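Local atomic coordinates of hypothetical fimbrial assembly protein (Parabacteroides distasonis, PDB entry 3R4R), a protein that is a putative component of the fimbrial tip, part of the surface filaments through which the bacterium adheres and forms biofilms. Residues Y232-S244 against E253-N265. Numbering follows the deposited sequence. Where two conformers were deposited one is given.
With EDO (1,2-ethanediol), chain G.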
# COMPACT_ATOMS: atom_id res chain seq x y z
N TYR A 232 2.63 -6.54 4.23
CA TYR A 232 2.40 -5.30 4.92
C TYR A 232 3.57 -5.10 5.87
O TYR A 232 4.20 -6.10 6.23
CB TYR A 232 1.03 -5.29 5.63
CG TYR A 232 -0.21 -5.36 4.77
CD1 TYR A 232 -0.43 -4.41 3.77
CD2 TYR A 232 -1.26 -6.19 5.11
CE1 TYR A 232 -1.60 -4.43 3.00
CE2 TYR A 232 -2.47 -6.17 4.40
CZ TYR A 232 -2.62 -5.30 3.34
OH TYR A 232 -3.78 -5.30 2.61
N GLU A 233 3.93 -3.84 6.22
CA GLU A 233 4.97 -3.50 7.22
C GLU A 233 4.92 -4.33 8.49
O GLU A 233 3.83 -4.74 8.91
CB GLU A 233 4.83 -2.04 7.68
CG GLU A 233 5.16 -0.98 6.67
CD GLU A 233 5.08 0.42 7.22
OE1 GLU A 233 4.27 0.72 8.13
OE2 GLU A 233 5.82 1.26 6.67
N ILE A 234 6.07 -4.50 9.14
CA ILE A 234 6.20 -5.23 10.39
C ILE A 234 7.05 -4.38 11.33
O ILE A 234 8.25 -4.27 11.09
CB ILE A 234 6.79 -6.63 10.12
CG1 ILE A 234 5.94 -7.39 9.06
CG2 ILE A 234 6.94 -7.39 11.43
CD1 ILE A 234 6.51 -8.65 8.44
N SER A 235 6.41 -3.78 12.38
CA SER A 235 7.07 -2.89 13.36
C SER A 235 7.99 -3.65 14.33
O SER A 235 9.05 -3.11 14.68
CB SER A 235 6.03 -2.13 14.18
OG SER A 235 5.20 -3.00 14.94
N ASP A 236 7.58 -4.86 14.79
CA ASP A 236 8.39 -5.63 15.75
C ASP A 236 9.82 -5.79 15.20
O ASP A 236 10.03 -6.26 14.08
CB ASP A 236 7.76 -7.00 16.06
CG ASP A 236 8.43 -7.82 17.16
OD1 ASP A 236 9.36 -7.30 17.81
OD2 ASP A 236 8.00 -8.96 17.38
N ALA A 237 10.79 -5.34 16.01
CA ALA A 237 12.22 -5.37 15.69
C ALA A 237 12.79 -6.80 15.81
O ALA A 237 13.89 -7.05 15.29
CB ALA A 237 12.97 -4.44 16.63
N PHE A 238 12.02 -7.73 16.43
CA PHE A 238 12.39 -9.12 16.70
C PHE A 238 11.76 -10.09 15.65
O PHE A 238 12.07 -11.28 15.66
CB PHE A 238 11.93 -9.46 18.14
CG PHE A 238 12.43 -10.73 18.80
CD1 PHE A 238 13.75 -11.14 18.66
CD2 PHE A 238 11.65 -11.38 19.75
CE1 PHE A 238 14.24 -12.27 19.34
CE2 PHE A 238 12.13 -12.50 20.45
CZ PHE A 238 13.43 -12.94 20.23
N LYS A 239 10.95 -9.57 14.71
CA LYS A 239 10.36 -10.42 13.69
C LYS A 239 11.27 -10.49 12.46
O LYS A 239 12.06 -9.58 12.19
CB LYS A 239 8.95 -9.99 13.28
CG LYS A 239 7.91 -10.40 14.30
CD LYS A 239 6.52 -10.25 13.76
CE LYS A 239 5.43 -10.70 14.70
NZ LYS A 239 5.33 -9.84 15.91
N GLU A 240 11.20 -11.61 11.75
CA GLU A 240 12.03 -11.87 10.58
C GLU A 240 11.24 -12.44 9.42
O GLU A 240 10.28 -13.18 9.62
CB GLU A 240 13.16 -12.87 10.91
CG GLU A 240 14.17 -12.41 11.96
CD GLU A 240 15.25 -13.42 12.29
OE1 GLU A 240 14.95 -14.64 12.28
OE2 GLU A 240 16.37 -12.99 12.63
N VAL A 241 11.71 -12.12 8.20
CA VAL A 241 11.22 -12.66 6.95
C VAL A 241 12.35 -13.62 6.50
O VAL A 241 13.49 -13.18 6.27
CB VAL A 241 10.77 -11.59 5.91
CG1 VAL A 241 9.63 -10.74 6.45
CG2 VAL A 241 11.92 -10.70 5.47
N ILE A 242 12.06 -14.93 6.50
CA ILE A 242 13.04 -16.00 6.27
C ILE A 242 12.86 -16.64 4.90
O ILE A 242 11.86 -17.31 4.63
CB ILE A 242 12.95 -17.09 7.37
CG1 ILE A 242 13.17 -16.49 8.78
CG2 ILE A 242 13.91 -18.25 7.07
CD1 ILE A 242 12.89 -17.42 9.96
N LEU A 243 13.92 -16.52 4.09
CA LEU A 243 14.02 -17.10 2.74
C LEU A 243 14.72 -18.45 2.80
O LEU A 243 15.78 -18.55 3.39
CB LEU A 243 14.79 -16.14 1.80
CG LEU A 243 14.03 -14.95 1.15
CD1 LEU A 243 13.44 -13.98 2.16
CD2 LEU A 243 14.95 -14.16 0.26
N SER A 244 14.09 -19.49 2.24
CA SER A 244 14.65 -20.84 2.12
C SER A 244 15.04 -21.05 0.67
O SER A 244 14.19 -21.11 -0.21
CB SER A 244 13.68 -21.91 2.63
OG SER A 244 13.47 -21.78 4.03
N GLU A 253 18.02 -21.84 5.37
CA GLU A 253 17.26 -20.66 5.78
C GLU A 253 18.17 -19.44 5.86
O GLU A 253 19.31 -19.56 6.28
CB GLU A 253 16.54 -20.86 7.12
CG GLU A 253 15.32 -21.77 7.07
CD GLU A 253 14.45 -21.75 8.31
OE1 GLU A 253 14.82 -21.07 9.31
OE2 GLU A 253 13.37 -22.37 8.28
N TYR A 254 17.65 -18.28 5.45
CA TYR A 254 18.36 -17.01 5.45
C TYR A 254 17.40 -15.91 5.99
O TYR A 254 16.38 -15.61 5.36
CB TYR A 254 18.91 -16.67 4.05
CG TYR A 254 19.82 -17.73 3.48
CD1 TYR A 254 21.17 -17.80 3.85
CD2 TYR A 254 19.36 -18.65 2.54
CE1 TYR A 254 22.02 -18.76 3.31
CE2 TYR A 254 20.21 -19.62 2.00
CZ TYR A 254 21.54 -19.67 2.39
OH TYR A 254 22.38 -20.63 1.87
N PRO A 255 17.69 -15.33 7.18
CA PRO A 255 16.75 -14.36 7.76
C PRO A 255 17.11 -12.89 7.46
O PRO A 255 18.28 -12.52 7.43
CB PRO A 255 16.87 -14.62 9.27
CG PRO A 255 18.17 -15.42 9.45
CD PRO A 255 18.81 -15.61 8.10
N PHE A 256 16.05 -12.07 7.27
CA PHE A 256 16.14 -10.63 7.00
C PHE A 256 15.34 -9.86 8.05
O PHE A 256 14.30 -10.36 8.50
CB PHE A 256 15.64 -10.30 5.58
CG PHE A 256 16.50 -10.87 4.46
CD1 PHE A 256 16.33 -12.18 4.03
CD2 PHE A 256 17.43 -10.08 3.81
CE1 PHE A 256 17.15 -12.71 3.03
CE2 PHE A 256 18.22 -10.60 2.79
CZ PHE A 256 18.12 -11.93 2.44
N PRO A 257 15.77 -8.65 8.49
CA PRO A 257 14.97 -7.92 9.50
C PRO A 257 13.68 -7.42 8.86
O PRO A 257 13.73 -6.67 7.88
CB PRO A 257 15.89 -6.77 9.96
CG PRO A 257 17.22 -7.02 9.29
CD PRO A 257 16.97 -7.88 8.10
N ALA A 258 12.54 -7.92 9.38
CA ALA A 258 11.20 -7.66 8.87
C ALA A 258 10.88 -6.16 8.78
O ALA A 258 10.20 -5.75 7.85
CB ALA A 258 10.17 -8.34 9.75
N ASN A 259 11.42 -5.35 9.70
CA ASN A 259 11.17 -3.90 9.76
C ASN A 259 11.99 -3.11 8.68
O ASN A 259 11.84 -1.89 8.60
CB ASN A 259 11.49 -3.36 11.16
CG ASN A 259 12.85 -3.65 11.70
OD1 ASN A 259 13.48 -4.67 11.40
ND2 ASN A 259 13.29 -2.81 12.61
N LYS A 260 12.76 -3.79 7.80
CA LYS A 260 13.49 -3.10 6.74
C LYS A 260 12.57 -2.85 5.52
O LYS A 260 12.88 -2.00 4.68
CB LYS A 260 14.74 -3.89 6.30
CG LYS A 260 15.85 -4.06 7.34
CD LYS A 260 16.58 -2.76 7.69
N PHE A 261 11.42 -3.58 5.43
CA PHE A 261 10.50 -3.51 4.31
C PHE A 261 9.35 -2.56 4.65
O PHE A 261 8.40 -2.94 5.34
CB PHE A 261 10.00 -4.91 3.95
CG PHE A 261 11.12 -5.90 3.80
CD1 PHE A 261 11.84 -5.99 2.61
CD2 PHE A 261 11.45 -6.76 4.84
CE1 PHE A 261 12.88 -6.90 2.47
CE2 PHE A 261 12.52 -7.63 4.71
CZ PHE A 261 13.21 -7.73 3.52
N ILE A 262 9.47 -1.30 4.21
CA ILE A 262 8.52 -0.24 4.50
C ILE A 262 7.51 -0.15 3.36
O ILE A 262 7.87 -0.33 2.21
CB ILE A 262 9.28 1.12 4.71
CG1 ILE A 262 10.36 1.01 5.83
CG2 ILE A 262 8.34 2.30 5.00
CD1 ILE A 262 11.54 2.00 5.68
N LYS A 263 6.25 0.11 3.69
CA LYS A 263 5.15 0.31 2.75
C LYS A 263 5.51 1.38 1.71
O LYS A 263 6.07 2.43 2.05
CB LYS A 263 3.88 0.73 3.50
CG LYS A 263 3.99 2.09 4.19
CD LYS A 263 2.82 2.34 5.12
CE LYS A 263 3.05 3.55 6.00
NZ LYS A 263 4.26 3.43 6.88
N GLY A 264 5.14 1.12 0.47
CA GLY A 264 5.36 2.05 -0.62
C GLY A 264 6.75 2.02 -1.17
O GLY A 264 7.16 2.97 -1.83
N ASN A 265 7.49 0.93 -0.89
CA ASN A 265 8.86 0.75 -1.39
C ASN A 265 9.01 -0.57 -2.17
O ASN A 265 8.24 -1.50 -1.95
CB ASN A 265 9.87 0.80 -0.24
CG ASN A 265 10.02 2.16 0.42
OD1 ASN A 265 10.75 3.02 -0.05
ND2 ASN A 265 9.38 2.33 1.55
C1 EDO G . 6.66 -13.79 12.64
O1 EDO G . 5.77 -14.51 11.78
C2 EDO G . 7.81 -13.25 11.81
O2 EDO G . 7.32 -12.36 10.79
O HOH W 1 8.35 -4.03 7.58
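Glu233 and Lys263 form the buried polar end of this contact. One carboxylate oxygen, Glu233 OE2, takes two bonds from the same face of its plane: the ammonium Lys263 NZ at 2.7 Å on its syn side, in a salt bridge, and the backbone Lys263 N at 3.2 Å on its anti side. Glu233 CG lies anti to its own carbonyl carbon (chi1 -69°) and the chain runs on extended, which carries the carboxylate across to the lysine. The other oxygen, OE1, accepts from the backbone N of Glu212 and of Asn213, while Lys263 NZ also pairs with the Glu212 carboxylate and the carbonyl of Asn207; the ammonium and these N-H groups would probably favour an ionised Glu233, although the lysine's charge is shared with Glu212. A glutamine here would probably leave the Lys263 ammonium with one charged mate fewer and set an amide NH2 against donors that now meet a carboxylate. One water links Ile234 N with the carbonyls of Ala258 and Phe261. Ile234 CG2 packs on Ala258 CB at 3.8 Å, and Val241 CG1 reaches the same methyl. Val241 CG2 touches both Phe256 CB (3.7 Å) and the Phe261 ring; the side chains of Val241 and Phe261 approach each other from opposite directions. Further along, Leu243 CD2 meets Phe256 CE1 at 3.8 Å, the two side chains crossing at about a right angle. Backbone pairing sets Val241, Leu243 and Phe256 on one face: Val241 with Phe256 and Leu243 with Tyr254 are antiparallel hydrogen-bonded pairs, and Ala258 N extends the pairing to Lys239 O. On the face bearing Ile242, Ser244, Glu253 and Pro255, Ile242 CG2 lies on Glu253 CB at 3.7 Å. The hairpin of strands 240-246 and 251-257 belongs to the transthyretin-like C-terminal domain; strand 191-202 pairs with 240-246, and Phe261 packs against strands 161-179 and 278-284.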